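PDB 3X0T: uncharacterized protein from Vibrio parahaemolyticus M0605, which is PirA, probably one component of the plasmid-encoded, pore-forming toxin that makes this marine bacterium virulent. Local coordinates for residues A[24-29]-A[106-111]; A[55-60]-A[65-70]; A[60-65]-A[89-94]. All blocks are in the same frame, centred on the assembly; numbering follows the deposited sequence.

Interaction 1 (A[24-29]-A[106-111])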
loop_
_atom_site.group_PDB
_atom_site.type_symbol
_atom_site.label_atom_id
_atom_site.label_comp_id
_atom_site.label_asym_id
_atom_site.label_seq_id
_atom_site.Cartn_x
_atom_site.Cartn_y
_atom_site.Cartn_z
ATOM N N THR A 24 0.274 2.487 9.070
ATOM C CA THR A 24 -1.060 2.807 8.615
ATOM C C THR A 24 -1.401 1.868 7.458
ATOM O O THR A 24 -0.679 1.784 6.483
ATOM C CB THR A 24 -1.172 4.278 8.136
ATOM O OG1 THR A 24 -0.883 5.052 9.282
ATOM C CG2 THR A 24 -2.595 4.572 7.600
ATOM N N GLU A 25 -2.537 1.161 7.590
ATOM C CA GLU A 25 -3.062 0.299 6.505
ATOM C C GLU A 25 -3.753 1.137 5.484
ATOM O O GLU A 25 -4.706 1.853 5.806
ATOM C CB GLU A 25 -4.120 -0.704 6.940
ATOM C CG GLU A 25 -3.542 -1.703 7.821
ATOM C CD GLU A 25 -4.552 -2.776 8.172
ATOM O OE1 GLU A 25 -5.723 -2.441 8.527
ATOM O OE2 GLU A 25 -4.158 -3.859 8.258
ATOM N N VAL A 26 -3.318 1.090 4.228
ATOM C CA VAL A 26 -3.912 1.924 3.178
ATOM C C VAL A 26 -4.700 1.131 2.147
ATOM O O VAL A 26 -5.440 1.695 1.373
ATOM C CB VAL A 26 -2.883 2.843 2.514
ATOM C CG1 VAL A 26 -2.222 3.734 3.582
ATOM C CG2 VAL A 26 -1.840 2.063 1.725
ATOM N N ASP A 27 -4.563 -0.222 2.149
ATOM C CA ASP A 27 -5.406 -1.058 1.342
ATOM C C ASP A 27 -5.406 -2.426 1.994
ATOM O O ASP A 27 -4.422 -2.765 2.680
ATOM C CB ASP A 27 -4.938 -1.192 -0.105
ATOM C CG ASP A 27 -5.980 -1.571 -1.131
ATOM O OD1 ASP A 27 -7.134 -1.805 -0.717
ATOM O OD2 ASP A 27 -5.624 -1.665 -2.322
ATOM N N SER A 28 -6.440 -3.227 1.757
ATOM C CA SER A 28 -6.510 -4.563 2.277
ATOM C C SER A 28 -7.492 -5.393 1.523
ATOM O O SER A 28 -8.502 -4.857 1.023
ATOM C CB SER A 28 -6.700 -4.654 3.730
ATOM O OG SER A 28 -8.018 -4.333 3.951
ATOM N N LYS A 29 -7.255 -6.674 1.457
ATOM C CA LYS A 29 -8.133 -7.572 0.767
ATOM C C LYS A 29 -8.082 -8.936 1.378
ATOM O O LYS A 29 -6.951 -9.529 1.501
ATOM C CB LYS A 29 -7.856 -7.666 -0.735
ATOM C CG LYS A 29 -8.791 -8.653 -1.443
ATOM C CD LYS A 29 -9.151 -8.512 -2.845
ATOM C CE LYS A 29 -7.994 -8.924 -3.707
ATOM N NZ LYS A 29 -8.250 -8.734 -5.188
ATOM N N CYS A 106 0.745 11.100 3.557
ATOM C CA CYS A 106 0.840 10.686 2.172
ATOM C C CYS A 106 -0.562 10.663 1.574
ATOM O O CYS A 106 -1.588 10.672 2.240
ATOM C CB CYS A 106 1.490 9.316 2.042
ATOM S SG CYS A 106 0.631 7.934 2.764
ATOM N N THR A 107 -0.545 10.648 0.217
ATOM C CA THR A 107 -1.773 10.357 -0.558
ATOM C C THR A 107 -1.461 9.048 -1.351
ATOM O O THR A 107 -0.389 8.888 -1.943
ATOM C CB THR A 107 -2.087 11.516 -1.508
ATOM O OG1 THR A 107 -2.328 12.699 -0.719
ATOM C CG2 THR A 107 -3.332 11.165 -2.348
ATOM N N ILE A 108 -2.465 8.162 -1.334
ATOM C CA ILE A 108 -2.374 6.909 -2.083
ATOM C C ILE A 108 -3.380 7.052 -3.280
ATOM O O ILE A 108 -4.512 7.443 -3.060
ATOM C CB ILE A 108 -2.726 5.726 -1.157
ATOM C CG1 ILE A 108 -1.747 5.640 0.007
ATOM C CG2 ILE A 108 -2.691 4.414 -2.003
ATOM C CD1 ILE A 108 -0.364 5.237 -0.335
ATOM N N TYR A 109 -2.889 6.629 -4.454
ATOM C CA TYR A 109 -3.685 6.625 -5.694
ATOM C C TYR A 109 -3.851 5.130 -6.033
ATOM O O TYR A 109 -2.870 4.417 -6.227
ATOM C CB TYR A 109 -2.951 7.388 -6.772
ATOM C CG TYR A 109 -2.722 8.811 -6.330
ATOM C CD1 TYR A 109 -3.672 9.762 -6.564
ATOM C CD2 TYR A 109 -1.530 9.160 -5.723
ATOM C CE1 TYR A 109 -3.484 11.074 -6.149
ATOM C CE2 TYR A 109 -1.294 10.512 -5.311
ATOM C CZ TYR A 109 -2.296 11.443 -5.544
ATOM O OH TYR A 109 -2.108 12.795 -5.159
ATOM N N TYR A 110 -5.099 4.714 -6.102
ATOM C CA TYR A 110 -5.387 3.271 -6.246
ATOM C C TYR A 110 -5.671 2.989 -7.726
ATOM O O TYR A 110 -6.553 3.608 -8.345
ATOM C CB TYR A 110 -6.650 2.950 -5.435
ATOM C CG TYR A 110 -6.430 3.186 -3.956
ATOM C CD1 TYR A 110 -5.936 2.179 -3.121
ATOM C CD2 TYR A 110 -6.635 4.456 -3.410
ATOM C CE1 TYR A 110 -5.666 2.445 -1.726
ATOM C CE2 TYR A 110 -6.396 4.752 -2.055
ATOM C CZ TYR A 110 -5.916 3.739 -1.247
ATOM O OH TYR A 110 -5.662 4.037 0.088
ATOM N N HIS A 111 -4.928 2.012 -8.245
ATOM C CA HIS A 111 -5.075 1.665 -9.674
ATOM C C HIS A 111 -6.190 0.715 -9.826
ATOM O O HIS A 111 -5.981 -0.474 -9.599
ATOM C CB HIS A 111 -3.821 1.199 -10.314
ATOM C CG HIS A 111 -2.917 2.356 -10.469
ATOM N ND1 HIS A 111 -3.109 3.376 -11.401
ATOM C CD2 HIS A 111 -1.875 2.737 -9.719
ATOM C CE1 HIS A 111 -2.131 4.258 -11.267
ATOM N NE2 HIS A 111 -1.304 3.815 -10.334
#
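The hydroxyl of Tyr110 reaches across from 106-111 and donates a 2.7 Å hydrogen bond from its OH to the backbone O of Val26. The acceptor lies near the plane of the tyrosine ring, at its edge, and the hydroxyl meets the carbonyl at a C=O...donor angle of 140°. With CG anti to its carbonyl carbon (chi1 -64°), the Tyr110 ring leans back along its own strand between the sheets, one face over Ile108 CG2 near the rim, and so brings OH to Val26. The OH also accepts from Trp15 NE1, so this buried hydroxyl is held by two bonds.

The two segments belong to the two facing four-stranded sheets of the jelly roll, and run nearly parallel. A classic beta bulge at Val26 and Asp27, both opposite Ile94 of the neighbouring strand, turns two successive side chains toward the other sheet. Val26 takes the apolar half of the contact: its CB lies 3.9 Å from Ile108 CG1 and its CG2 4.0 Å from the same atom, the two branched chains crossing at about a right angle. Trp15 packs against both, Val41 and Ile43 against Ile108, and Val96 against Val26.

Asp27 takes the other half. With CG anti to the backbone N (chi1 -157°), its carboxylate passes alongside the edge of Tyr110, OD2 being 3.9 Å from Tyr110 CD1, its plane nearly perpendicular to the ring. That oxygen is the one paired in a salt bridge with Arg39, so the charge has its main partner in Arg39 and not in the ring.

Interaction 2 (A[55-60]-A[65-70])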
loop_
_atom_site.group_PDB
_atom_site.type_symbol
_atom_site.label_atom_id
_atom_site.label_comp_id
_atom_site.label_asym_id
_atom_site.label_seq_id
_atom_site.Cartn_x
_atom_site.Cartn_y
_atom_site.Cartn_z
ATOM N N TYR A 55 4.050 -4.081 0.572
ATOM C CA TYR A 55 2.992 -4.995 0.137
ATOM C C TYR A 55 3.152 -6.263 0.965
ATOM O O TYR A 55 4.205 -6.866 0.901
ATOM C CB TYR A 55 3.108 -5.281 -1.366
ATOM C CG TYR A 55 1.826 -5.663 -1.993
ATOM C CD1 TYR A 55 1.207 -6.906 -1.704
ATOM C CD2 TYR A 55 1.137 -4.781 -2.825
ATOM C CE1 TYR A 55 -0.044 -7.215 -2.226
ATOM C CE2 TYR A 55 -0.112 -5.086 -3.329
ATOM C CZ TYR A 55 -0.701 -6.305 -3.027
ATOM O OH TYR A 55 -1.952 -6.570 -3.543
ATOM N N GLN A 56 2.120 -6.622 1.732
ATOM C CA GLN A 56 2.197 -7.758 2.647
ATOM C C GLN A 56 1.131 -8.788 2.323
ATOM O O GLN A 56 0.101 -8.437 1.706
ATOM C CB GLN A 56 2.028 -7.293 4.074
ATOM C CG GLN A 56 3.148 -6.358 4.516
ATOM C CD GLN A 56 3.075 -5.999 5.981
ATOM O OE1 GLN A 56 2.112 -6.354 6.683
ATOM N NE2 GLN A 56 4.095 -5.290 6.462
ATOM N N TRP A 57 1.368 -10.040 2.723
ATOM C CA TRP A 57 0.431 -11.115 2.463
ATOM C C TRP A 57 0.311 -12.006 3.666
ATOM O O TRP A 57 1.204 -12.038 4.526
ATOM C CB TRP A 57 0.794 -11.895 1.181
ATOM C CG TRP A 57 2.025 -12.745 1.341
ATOM C CD1 TRP A 57 3.348 -12.346 1.214
ATOM C CD2 TRP A 57 2.068 -14.123 1.704
ATOM N NE1 TRP A 57 4.170 -13.404 1.442
ATOM C CE2 TRP A 57 3.425 -14.499 1.772
ATOM C CE3 TRP A 57 1.091 -15.092 2.011
ATOM C CZ2 TRP A 57 3.816 -15.801 2.177
ATOM C CZ3 TRP A 57 1.486 -16.359 2.411
ATOM C CH2 TRP A 57 2.835 -16.703 2.472
ATOM N N GLY A 58 -0.771 -12.778 3.708
ATOM C CA GLY A 58 -0.973 -13.744 4.798
ATOM C C GLY A 58 -1.532 -15.045 4.216
ATOM O O GLY A 58 -2.244 -15.052 3.190
ATOM N N ALA A 59 -1.174 -16.123 4.903
ATOM C CA ALA A 59 -1.655 -17.484 4.580
ATOM C C ALA A 59 -3.097 -17.648 5.084
ATOM O O ALA A 59 -3.622 -16.828 5.846
ATOM C CB ALA A 59 -0.714 -18.480 5.288
ATOM N N PRO A 60 -3.745 -18.770 4.738
ATOM C CA PRO A 60 -5.050 -19.068 5.323
ATOM C C PRO A 60 -4.965 -18.978 6.821
ATOM O O PRO A 60 -3.960 -19.406 7.500
ATOM C CB PRO A 60 -5.346 -20.523 4.877
ATOM C CG PRO A 60 -4.651 -20.557 3.509
ATOM C CD PRO A 60 -3.304 -19.815 3.783
ATOM N N GLY A 65 1.209 -14.881 10.761
ATOM C CA GLY A 65 1.107 -13.419 10.670
ATOM C C GLY A 65 1.447 -12.906 9.268
ATOM O O GLY A 65 1.523 -13.667 8.300
ATOM N N TRP A 66 1.588 -11.605 9.180
ATOM C CA TRP A 66 1.835 -10.953 7.870
ATOM C C TRP A 66 3.275 -11.209 7.407
ATOM O O TRP A 66 4.198 -11.223 8.237
ATOM C CB TRP A 66 1.648 -9.441 7.974
ATOM C CG TRP A 66 0.200 -9.059 8.127
ATOM C CD1 TRP A 66 -0.409 -8.554 9.270
ATOM C CD2 TRP A 66 -0.813 -9.098 7.123
ATOM N NE1 TRP A 66 -1.738 -8.293 8.987
ATOM C CE2 TRP A 66 -2.014 -8.638 7.692
ATOM C CE3 TRP A 66 -0.796 -9.507 5.770
ATOM C CZ2 TRP A 66 -3.200 -8.546 6.947
ATOM C CZ3 TRP A 66 -1.990 -9.449 5.053
ATOM C CH2 TRP A 66 -3.188 -8.952 5.632
ATOM N N LYS A 67 3.448 -11.344 6.104
ATOM C CA LYS A 67 4.767 -11.495 5.484
ATOM C C LYS A 67 4.968 -10.400 4.479
ATOM O O LYS A 67 4.001 -9.907 3.895
ATOM C CB LYS A 67 4.871 -12.857 4.755
ATOM C CG LYS A 67 4.753 -14.066 5.641
ATOM C CD LYS A 67 3.276 -14.630 5.556
ATOM C CE LYS A 67 3.091 -15.993 6.253
ATOM N NZ LYS A 67 3.304 -15.960 7.709
ATOM N N VAL A 68 6.201 -9.966 4.252
ATOM C CA VAL A 68 6.525 -8.918 3.347
ATOM C C VAL A 68 6.848 -9.456 1.935
ATOM O O VAL A 68 7.785 -10.237 1.788
ATOM C CB VAL A 68 7.679 -8.039 3.879
ATOM C CG1 VAL A 68 7.997 -6.920 2.865
ATOM C CG2 VAL A 68 7.404 -7.547 5.268
ATOM N N ALA A 69 6.050 -9.059 0.953
ATOM C CA ALA A 69 6.332 -9.390 -0.458
ATOM C C ALA A 69 7.145 -8.299 -1.125
ATOM O O ALA A 69 7.947 -8.632 -2.019
ATOM C CB ALA A 69 5.040 -9.612 -1.238
ATOM N N LYS A 70 6.916 -7.020 -0.821
ATOM C CA LYS A 70 7.619 -5.890 -1.445
ATOM C C LYS A 70 7.777 -4.803 -0.421
ATOM O O LYS A 70 6.894 -4.621 0.437
ATOM C CB LYS A 70 6.879 -5.348 -2.652
ATOM C CG LYS A 70 6.731 -6.305 -3.841
ATOM C CD LYS A 70 6.271 -5.605 -5.133
ATOM C CE LYS A 70 6.302 -6.487 -6.345
ATOM N NZ LYS A 70 6.037 -5.598 -7.529
HETATM O O HOH W 1 -0.233 -15.597 7.471
#
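Segments 55-60 and 65-70 pair as the antiparallel arms of a beta hairpin, with Trp57 and Lys67 a hydrogen-bonded pair (Lys67 N to Trp57 O 2.8 Å), Gln56 and Val68 a non-hydrogen-bonded one, and a classic bulge where Ala69 and Lys70 both face Tyr55, whose O accepts from both bulge amides, Ala69 N at 2.9 Å and Lys70 N at 3.2 Å.

On one side of the hairpin, Lys67 lies across the indole of Trp57. Trp57 CG sits between its backbone N and carbonyl carbon (chi1 71°), which swings the ring over toward the partner strand. Lys67 bends at chi2 (99°), an unusual value that lays its stem along the ring; its CD is 3.6 Å from the centroid of the six-membered ring, over the face, a CH-pi contact. Phe89 stacks on the opposite face. A second bend at chi4 turns Lys67 NZ back to Gly65 O, 3.0 Å away, which it approaches from above the carbonyl plane. A water that accepts from Ala59 N donates to Gly65 O, joining the two ends of the connecting loop.

On the other side, the extended Gln56 chain brings OE1 to 3.4 Å from Trp66 CB, with amide and ring planes 42° apart. Arg93 bonds to this OE1 and makes a cation-pi contact with Trp66, while Gln56 NE2 goes to Gln54. Trp66 CE3 comes within 3.4 Å of Trp57 C, packing the ring against the partner backbone.

The ammonium itself stands too far from the indole for more than a weak cation-pi attraction, so Lys67 probably contributes mainly through its methylenes, with its charge directed to Gly65 O and, weakly, to Ala63 O.

Interaction 3 (A[60-65]-A[89-94])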
loop_
_atom_site.group_PDB
_atom_site.type_symbol
_atom_site.label_atom_id
_atom_site.label_comp_id
_atom_site.label_asym_id
_atom_site.label_seq_id
_atom_site.Cartn_x
_atom_site.Cartn_y
_atom_site.Cartn_z
ATOM N N PRO A 60 -3.745 -18.770 4.738
ATOM C CA PRO A 60 -5.050 -19.068 5.323
ATOM C C PRO A 60 -4.965 -18.978 6.821
ATOM O O PRO A 60 -3.960 -19.406 7.500
ATOM C CB PRO A 60 -5.346 -20.523 4.877
ATOM C CG PRO A 60 -4.651 -20.557 3.509
ATOM C CD PRO A 60 -3.304 -19.815 3.783
ATOM N N PHE A 61 -5.989 -18.377 7.424
ATOM C CA PHE A 61 -6.117 -18.245 8.883
ATOM C C PHE A 61 -5.043 -17.297 9.423
ATOM O O PHE A 61 -4.888 -17.242 10.650
ATOM C CB PHE A 61 -6.095 -19.592 9.667
ATOM C CG PHE A 61 -7.086 -20.542 9.026
ATOM C CD1 PHE A 61 -8.448 -20.289 9.008
ATOM C CD2 PHE A 61 -6.601 -21.650 8.323
ATOM C CE1 PHE A 61 -9.373 -21.160 8.387
ATOM C CE2 PHE A 61 -7.541 -22.483 7.676
ATOM C CZ PHE A 61 -8.872 -22.216 7.702
ATOM N N MET A 62 -4.339 -16.564 8.571
ATOM C CA MET A 62 -3.254 -15.694 9.031
ATOM C C MET A 62 -2.194 -16.473 9.838
ATOM O O MET A 62 -1.506 -15.893 10.665
ATOM C CB MET A 62 -3.793 -14.447 9.754
ATOM C CG MET A 62 -4.519 -13.548 8.852
ATOM S SD MET A 62 -3.526 -12.841 7.503
ATOM C CE MET A 62 -2.166 -12.057 8.436
ATOM N N ALA A 63 -2.025 -17.740 9.513
ATOM C CA ALA A 63 -1.016 -18.523 10.287
ATOM C C ALA A 63 0.358 -17.939 10.060
ATOM O O ALA A 63 0.763 -17.717 8.928
ATOM C CB ALA A 63 -1.043 -19.977 9.681
ATOM N N GLY A 64 1.045 -17.624 11.145
ATOM C CA GLY A 64 2.359 -16.986 11.118
ATOM C C GLY A 64 2.376 -15.504 10.831
ATOM O O GLY A 64 3.444 -14.931 10.753
ATOM N N GLY A 65 1.209 -14.881 10.761
ATOM C CA GLY A 65 1.107 -13.419 10.670
ATOM C C GLY A 65 1.447 -12.906 9.268
ATOM O O GLY A 65 1.523 -13.667 8.300
ATOM N N PHE A 89 -3.286 -14.177 -3.409
ATOM C CA PHE A 89 -3.204 -14.367 -1.987
ATOM C C PHE A 89 -4.539 -14.597 -1.381
ATOM O O PHE A 89 -5.587 -14.138 -1.899
ATOM C CB PHE A 89 -2.585 -13.119 -1.318
ATOM C CG PHE A 89 -1.212 -12.766 -1.848
ATOM C CD1 PHE A 89 -0.124 -13.642 -1.532
ATOM C CD2 PHE A 89 -0.975 -11.629 -2.597
ATOM C CE1 PHE A 89 1.162 -13.264 -1.996
ATOM C CE2 PHE A 89 0.302 -11.290 -3.021
ATOM C CZ PHE A 89 1.357 -12.096 -2.716
ATOM N N TYR A 90 -4.589 -15.212 -0.199
ATOM C CA TYR A 90 -5.778 -15.296 0.636
ATOM C C TYR A 90 -5.998 -14.028 1.430
ATOM O O TYR A 90 -7.145 -13.639 1.675
ATOM C CB TYR A 90 -5.644 -16.486 1.574
ATOM C CG TYR A 90 -5.718 -17.807 0.851
ATOM C CD1 TYR A 90 -6.948 -18.386 0.514
ATOM C CD2 TYR A 90 -4.569 -18.483 0.467
ATOM C CE1 TYR A 90 -7.053 -19.578 -0.178
ATOM C CE2 TYR A 90 -4.666 -19.697 -0.225
ATOM C CZ TYR A 90 -5.891 -20.230 -0.530
ATOM O OH TYR A 90 -6.013 -21.406 -1.252
ATOM N N HIS A 91 -4.925 -13.385 1.861
ATOM C CA HIS A 91 -4.926 -12.134 2.610
ATOM C C HIS A 91 -3.829 -11.268 2.088
ATOM O O HIS A 91 -2.710 -11.768 1.885
ATOM C CB HIS A 91 -4.767 -12.348 4.119
ATOM C CG HIS A 91 -5.832 -13.218 4.697
ATOM N ND1 HIS A 91 -7.105 -12.753 4.981
ATOM C CD2 HIS A 91 -5.849 -14.576 4.887
ATOM C CE1 HIS A 91 -7.842 -13.777 5.353
ATOM N NE2 HIS A 91 -7.125 -14.892 5.275
ATOM N N GLN A 92 -4.071 -9.974 1.942
ATOM C CA GLN A 92 -3.031 -9.049 1.502
ATOM C C GLN A 92 -3.382 -7.664 1.990
ATOM O O GLN A 92 -4.557 -7.338 2.208
ATOM C CB GLN A 92 -2.791 -9.150 -0.013
ATOM C CG GLN A 92 -4.043 -8.771 -0.856
ATOM C CD GLN A 92 -3.900 -9.315 -2.207
ATOM O OE1 GLN A 92 -2.982 -8.893 -2.982
ATOM N NE2 GLN A 92 -4.728 -10.245 -2.621
ATOM N N ARG A 93 -2.345 -6.829 2.108
ATOM C CA ARG A 93 -2.570 -5.449 2.493
ATOM C C ARG A 93 -1.392 -4.611 2.031
ATOM O O ARG A 93 -0.306 -5.160 1.751
ATOM C CB ARG A 93 -2.767 -5.308 4.012
ATOM C CG ARG A 93 -1.560 -5.613 4.885
ATOM C CD ARG A 93 -1.813 -5.286 6.310
ATOM N NE ARG A 93 -0.632 -5.568 7.108
ATOM C CZ ARG A 93 -0.488 -5.157 8.377
ATOM N NH1 ARG A 93 -1.477 -4.552 8.989
ATOM N NH2 ARG A 93 0.705 -5.324 8.946
ATOM N N ILE A 94 -1.572 -3.322 2.013
ATOM C CA ILE A 94 -0.513 -2.362 1.800
ATOM C C ILE A 94 -0.445 -1.512 3.048
ATOM O O ILE A 94 -1.485 -0.966 3.484
ATOM C CB ILE A 94 -0.738 -1.497 0.518
ATOM C CG1 ILE A 94 -0.793 -2.385 -0.719
ATOM C CG2 ILE A 94 0.344 -0.460 0.412
ATOM C CD1 ILE A 94 -1.178 -1.679 -1.979
HETATM O O HOH W 2 -8.204 -17.500 5.814
#
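Pro60 and Tyr90 make the CH-pi part of this surface contact. Pro60 CG stands 3.9 Å from the centroid of the Tyr90 ring and 18° off its normal, over the face but shifted toward the CD2-CE2 side, where its distance to Tyr90 CD2 is 3.7 Å. Pro60 CD adds to the same patch, and Tyr90 also touches Pro35.

The sulfur contact joins Met62 to His91. Met62 is bent at both chi2 and chi3 (-62° and -56°), a curled shape that brings SD to 3.6 Å from His91 CB and sets it obliquely to the imidazole, 4.2 Å from the ring centroid. Met62 CG lies farther off, over a face of that ring near its rim.

Polar contact is made through water. One molecule accepts from Phe61 N and sits 2.9 Å from His91 NE2, in the plane of the imidazole at its edge, bridging the loop backbone to the histidine. The other ring nitrogen, ND1, bonds to His30 ND1, so the imidazole is held at both nitrogens and its rotation is probably fixed.

Within 60-65 the chain is tightly folded: Phe61 and Met62 both have positive phi, and Met62 to Gly65 form a type II beta turn, closed by Gly65 N to Met62 O at 2.9 Å, with Gly64 at the positive-phi third position. The arrangement is that of a hairpin connection in a jelly-roll sheet: the loop between strands 51-58 and 67-74 packs at the end of the sheet against Tyr90 and His91, where the adjoining strand 91-98 begins.

Interaction 1 is the buried one, joining the two jelly-roll sheets face to face, whereas interaction 2 pairs two strands of one sheet, and interaction 3 packs their connecting loop on the start of a third. Strands 22-30, 91-98, 51-58 and 67-74 are successive neighbours in that sheet, which all three contacts reach. Interactions 2 and 3 have centres about 6 Å apart and share Pro60 and Gly65; the centre of interaction 1 lies about 15 and 17 Å from theirs, the Glu25-Arg93 salt bridge linking it to 89-94. Their chemistry follows position: branched aliphatics and a buried phenol between the sheets, backbone pairing flanked by aromatics in the hairpin, and CH-pi, sulfur and water-mediated contacts at the exposed loop.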